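Local coordinates for protein haloacid dehalogenase-like hydrolase (Salmonella enterica subsp. enterica serovar Typhi, PDB 4EZE) that probably hydrolyses O-phosphoserine to serine and phosphate with the help of magnesium, the last step of serine biosynthesis, at residues Met277-Gly282 and Arg294-His299. Sequence-based numbering, arbitrary orientation. Where two conformers were deposited one is given.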
ATOM      1  N   MET A 277       0.813   2.642 -10.764  1.00 45.09           N
ATOM      2  CA  MET A 277       0.556   1.292 -10.298  1.00 43.71           C
ATOM      3  C   MET A 277      -0.786   1.146  -9.576  1.00 45.45           C
ATOM      4  O   MET A 277      -1.493   0.162  -9.766  1.00 51.32           O
ATOM      5  CB  MET A 277       1.691   0.838  -9.388  1.00 39.57           C
ATOM      6  CG  MET A 277       1.551  -0.570  -8.877  1.00 53.30           C
ATOM      7  SD  MET A 277       3.014  -1.102  -7.970  1.00 48.16           S
ATOM      8  CE  MET A 277       2.710  -0.345  -6.372  1.00 53.87           C
ATOM      9  N   LEU A 278      -1.147   2.102  -8.737  1.00 40.21           N
ATOM     10  CA  LEU A 278      -2.423   1.977  -8.023  1.00 34.33           C
ATOM     11  C   LEU A 278      -3.616   2.265  -8.933  1.00 50.68           C
ATOM     12  O   LEU A 278      -4.707   1.690  -8.762  1.00 50.64           O
ATOM     13  CB  LEU A 278      -2.482   2.919  -6.821  1.00 43.38           C
ATOM     14  CG  LEU A 278      -1.408   2.826  -5.748  1.00 56.62           C
ATOM     15  CD1 LEU A 278      -1.679   3.919  -4.734  1.00 43.07           C
ATOM     16  CD2 LEU A 278      -1.452   1.478  -5.063  1.00 54.54           C
ATOM     17  N   GLU A 279      -3.426   3.176  -9.879  1.00 46.71           N
ATOM     18  CA  GLU A 279      -4.509   3.512 -10.793  1.00 59.79           C
ATOM     19  C   GLU A 279      -4.750   2.365 -11.744  1.00 53.93           C
ATOM     20  O   GLU A 279      -5.886   2.101 -12.130  1.00 52.48           O
ATOM     21  CB  GLU A 279      -4.219   4.790 -11.558  1.00 58.38           C
ATOM     22  CG  GLU A 279      -4.537   6.038 -10.746  1.00 59.76           C
ATOM     23  CD  GLU A 279      -3.994   7.302 -11.390  1.00 63.49           C
ATOM     24  OE1 GLU A 279      -4.703   8.328 -11.361  1.00 99.44           O
ATOM     25  OE2 GLU A 279      -2.861   7.274 -11.923  1.00 86.76           O
ATOM     26  N   HIS A 280      -3.689   1.653 -12.087  1.00 48.11           N
ATOM     27  CA  HIS A 280      -3.840   0.488 -12.942  1.00 48.73           C
ATOM     28  C   HIS A 280      -4.524  -0.688 -12.228  1.00 56.32           C
ATOM     29  O   HIS A 280      -5.376  -1.346 -12.797  1.00 47.53           O
ATOM     30  CB  HIS A 280      -2.496   0.042 -13.500  1.00 46.35           C
ATOM     31  CG  HIS A 280      -2.548  -1.298 -14.159  1.00 63.21           C
ATOM     32  ND1 HIS A 280      -2.955  -1.466 -15.465  1.00 61.56           N
ATOM     33  CD2 HIS A 280      -2.274  -2.537 -13.686  1.00 54.95           C
ATOM     34  CE1 HIS A 280      -2.911  -2.750 -15.771  1.00 49.07           C
ATOM     35  NE2 HIS A 280      -2.494  -3.421 -14.712  1.00 56.70           N
ATOM     36  N   ALA A 281      -4.153  -0.965 -10.988  1.00 52.94           N
ATOM     37  CA  ALA A 281      -4.771  -2.083 -10.274  1.00 53.71           C
ATOM     38  C   ALA A 281      -6.293  -2.002 -10.308  1.00 51.85           C
ATOM     39  O   ALA A 281      -6.865  -0.903 -10.355  1.00 43.70           O
ATOM     40  CB  ALA A 281      -4.295  -2.120  -8.831  1.00 34.91           C
ATOM     41  N   GLY A 282      -6.949  -3.159 -10.248  1.00 52.34           N
ATOM     42  CA  GLY A 282      -8.419  -3.190 -10.212  1.00 36.19           C
ATOM     43  C   GLY A 282      -8.867  -2.520  -8.925  1.00 54.29           C
ATOM     44  O   GLY A 282      -9.791  -1.721  -8.906  1.00 51.03           O
ATOM     45  N   ARG A 294      -4.250  10.431  -1.765  1.00 47.48           N
ATOM     46  CA  ARG A 294      -5.556  10.311  -1.133  0.50 40.24           C
ATOM     47  C   ARG A 294      -6.642  10.909  -2.050  1.00 55.27           C
ATOM     48  O   ARG A 294      -7.820  10.585  -1.945  1.00 48.65           O
ATOM     49  CB  ARG A 294      -5.544  10.973   0.255  0.50 53.78           C
ATOM     50  CG  ARG A 294      -4.706  10.238   1.310  0.50 46.69           C
ATOM     51  CD  ARG A 294      -4.427  11.119   2.530  0.50 59.79           C
ATOM     52  NE  ARG A 294      -3.954  10.376   3.704  0.50 45.85           N
ATOM     53  CZ  ARG A 294      -4.706  10.113   4.779  0.50 72.89           C
ATOM     54  NH1 ARG A 294      -5.960  10.550   4.811  0.50 49.11           N
ATOM     55  NH2 ARG A 294      -4.213   9.422   5.823  0.50 26.00           N
ATOM     56  N   GLU A 295      -6.242  11.782  -2.967  1.00 52.35           N
ATOM     57  CA  GLU A 295      -7.229  12.442  -3.816  1.00 48.28           C
ATOM     58  C   GLU A 295      -7.576  11.679  -5.077  1.00 48.66           C
ATOM     59  O   GLU A 295      -8.703  11.765  -5.561  1.00 50.41           O
ATOM     60  CB  GLU A 295      -6.808  13.864  -4.169  1.00 65.05           C
ATOM     61  CG  GLU A 295      -6.991  14.849  -3.027  1.00105.63           C
ATOM     62  CD  GLU A 295      -6.953  16.286  -3.504  1.00148.98           C
ATOM     63  OE1 GLU A 295      -7.499  16.559  -4.595  1.00152.78           O
ATOM     64  OE2 GLU A 295      -6.381  17.139  -2.790  1.00 89.78           O
ATOM     65  N   LYS A 296      -6.633  10.931  -5.630  1.00 53.91           N
ATOM     66  CA  LYS A 296      -6.989  10.105  -6.781  1.00 47.72           C
ATOM     67  C   LYS A 296      -7.454   8.706  -6.387  1.00 50.80           C
ATOM     68  O   LYS A 296      -8.229   8.089  -7.115  1.00 59.12           O
ATOM     69  CB  LYS A 296      -5.839  10.028  -7.784  1.00 75.11           C
ATOM     70  CG  LYS A 296      -5.503  11.365  -8.419  1.00 93.27           C
ATOM     71  CD  LYS A 296      -4.883  11.188  -9.795  1.00114.27           C
ATOM     72  CE  LYS A 296      -4.248  12.482 -10.280  1.00119.14           C
ATOM     73  NZ  LYS A 296      -3.118  12.897  -9.401  1.00 76.31           N
ATOM     74  N   ILE A 297      -7.000   8.198  -5.241  1.00 56.56           N
ATOM     75  CA  ILE A 297      -7.320   6.813  -4.881  1.00 52.01           C
ATOM     76  C   ILE A 297      -8.295   6.711  -3.726  1.00 46.42           C
ATOM     77  O   ILE A 297      -8.008   7.154  -2.619  1.00 47.46           O
ATOM     78  CB  ILE A 297      -6.069   5.991  -4.555  1.00 45.99           C
ATOM     79  CG1 ILE A 297      -5.017   6.169  -5.662  1.00 46.44           C
ATOM     80  CG2 ILE A 297      -6.467   4.539  -4.329  1.00 43.19           C
ATOM     81  CD1 ILE A 297      -5.320   5.454  -6.970  1.00 43.07           C
ATOM     82  N   HIS A 298      -9.427   6.072  -3.994  1.00 41.64           N
ATOM     83  CA  HIS A 298     -10.602   6.140  -3.142  1.00 48.52           C
ATOM     84  C   HIS A 298     -10.783   4.979  -2.173  1.00 47.32           C
ATOM     85  O   HIS A 298     -11.584   5.063  -1.226  1.00 47.38           O
ATOM     86  CB  HIS A 298     -11.832   6.319  -4.026  1.00 50.59           C
ATOM     87  CG  HIS A 298     -11.792   7.574  -4.832  1.00 63.89           C
ATOM     88  ND1 HIS A 298     -12.830   7.976  -5.645  1.00 79.86           N
ATOM     89  CD2 HIS A 298     -10.844   8.538  -4.924  1.00 67.33           C
ATOM     90  CE1 HIS A 298     -12.512   9.121  -6.222  1.00 71.59           C
ATOM     91  NE2 HIS A 298     -11.312   9.482  -5.803  1.00 68.74           N
ATOM     92  N   HIS A 299     -10.033   3.905  -2.390  1.00 35.94           N
ATOM     93  CA  HIS A 299      -9.881   2.889  -1.337  1.00 38.40           C
ATOM     94  C   HIS A 299      -8.706   3.328  -0.459  1.00 41.32           C
ATOM     95  O   HIS A 299      -7.617   3.574  -0.972  1.00 42.09           O
ATOM     96  CB  HIS A 299      -9.559   1.534  -1.948  1.00 37.05           C
ATOM     97  CG  HIS A 299     -10.690   0.918  -2.711  1.00 51.03           C
ATOM     98  ND1 HIS A 299     -11.938   0.714  -2.155  1.00 55.39           N
ATOM     99  CD2 HIS A 299     -10.746   0.395  -3.962  1.00 47.69           C
ATOM    100  CE1 HIS A 299     -12.718   0.109  -3.036  1.00 43.28           C
ATOM    101  NE2 HIS A 299     -12.023  -0.092  -4.143  1.00 45.50           N
TER
HETATM  102  O   HOH W   1     -12.056  -1.810  -6.400  1.00 53.11           O
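I297 pushes the methyl at the end of its longer branch, CD1, against the helix 275-280, where it lies 3.8 Å from CB of L278 and 3.9 Å from CG of E279. CG1 stands anti to the carbonyl carbon (chi1 -49°), and the next torsion (chi2 -74°) brings CD1 to the helix. The L278 and I297 side chains run at about a right angle to each other, and CD1 of L278 passes 4.1 Å from CG1 of I297; both residues are buried, and L275 also touches I297. At the exposed border E279 reaches out, extended beyond CG, and its OE1 sits 3.3 Å from the aliphatic CD of K296. The lysine chain bends at its last torsion (chi4 63°) and NZ is 5.2 Å from OE1 of E279, too long for a salt bridge, though the opposite charges probably still attract. Beyond the apolar contact, a water bonded to NE2 of H299 at 2.8 Å makes a weak link to O of G282. L278 also rests on A267 of strand 265-269, and H299 pairs with A286 through the backbone. Helix 275-280 thus meets the turn leading from helix 291-296 into edge strand 299-301, in the successive beta-alpha-beta units of the Rossmann-like core typical of HAD hydrolases.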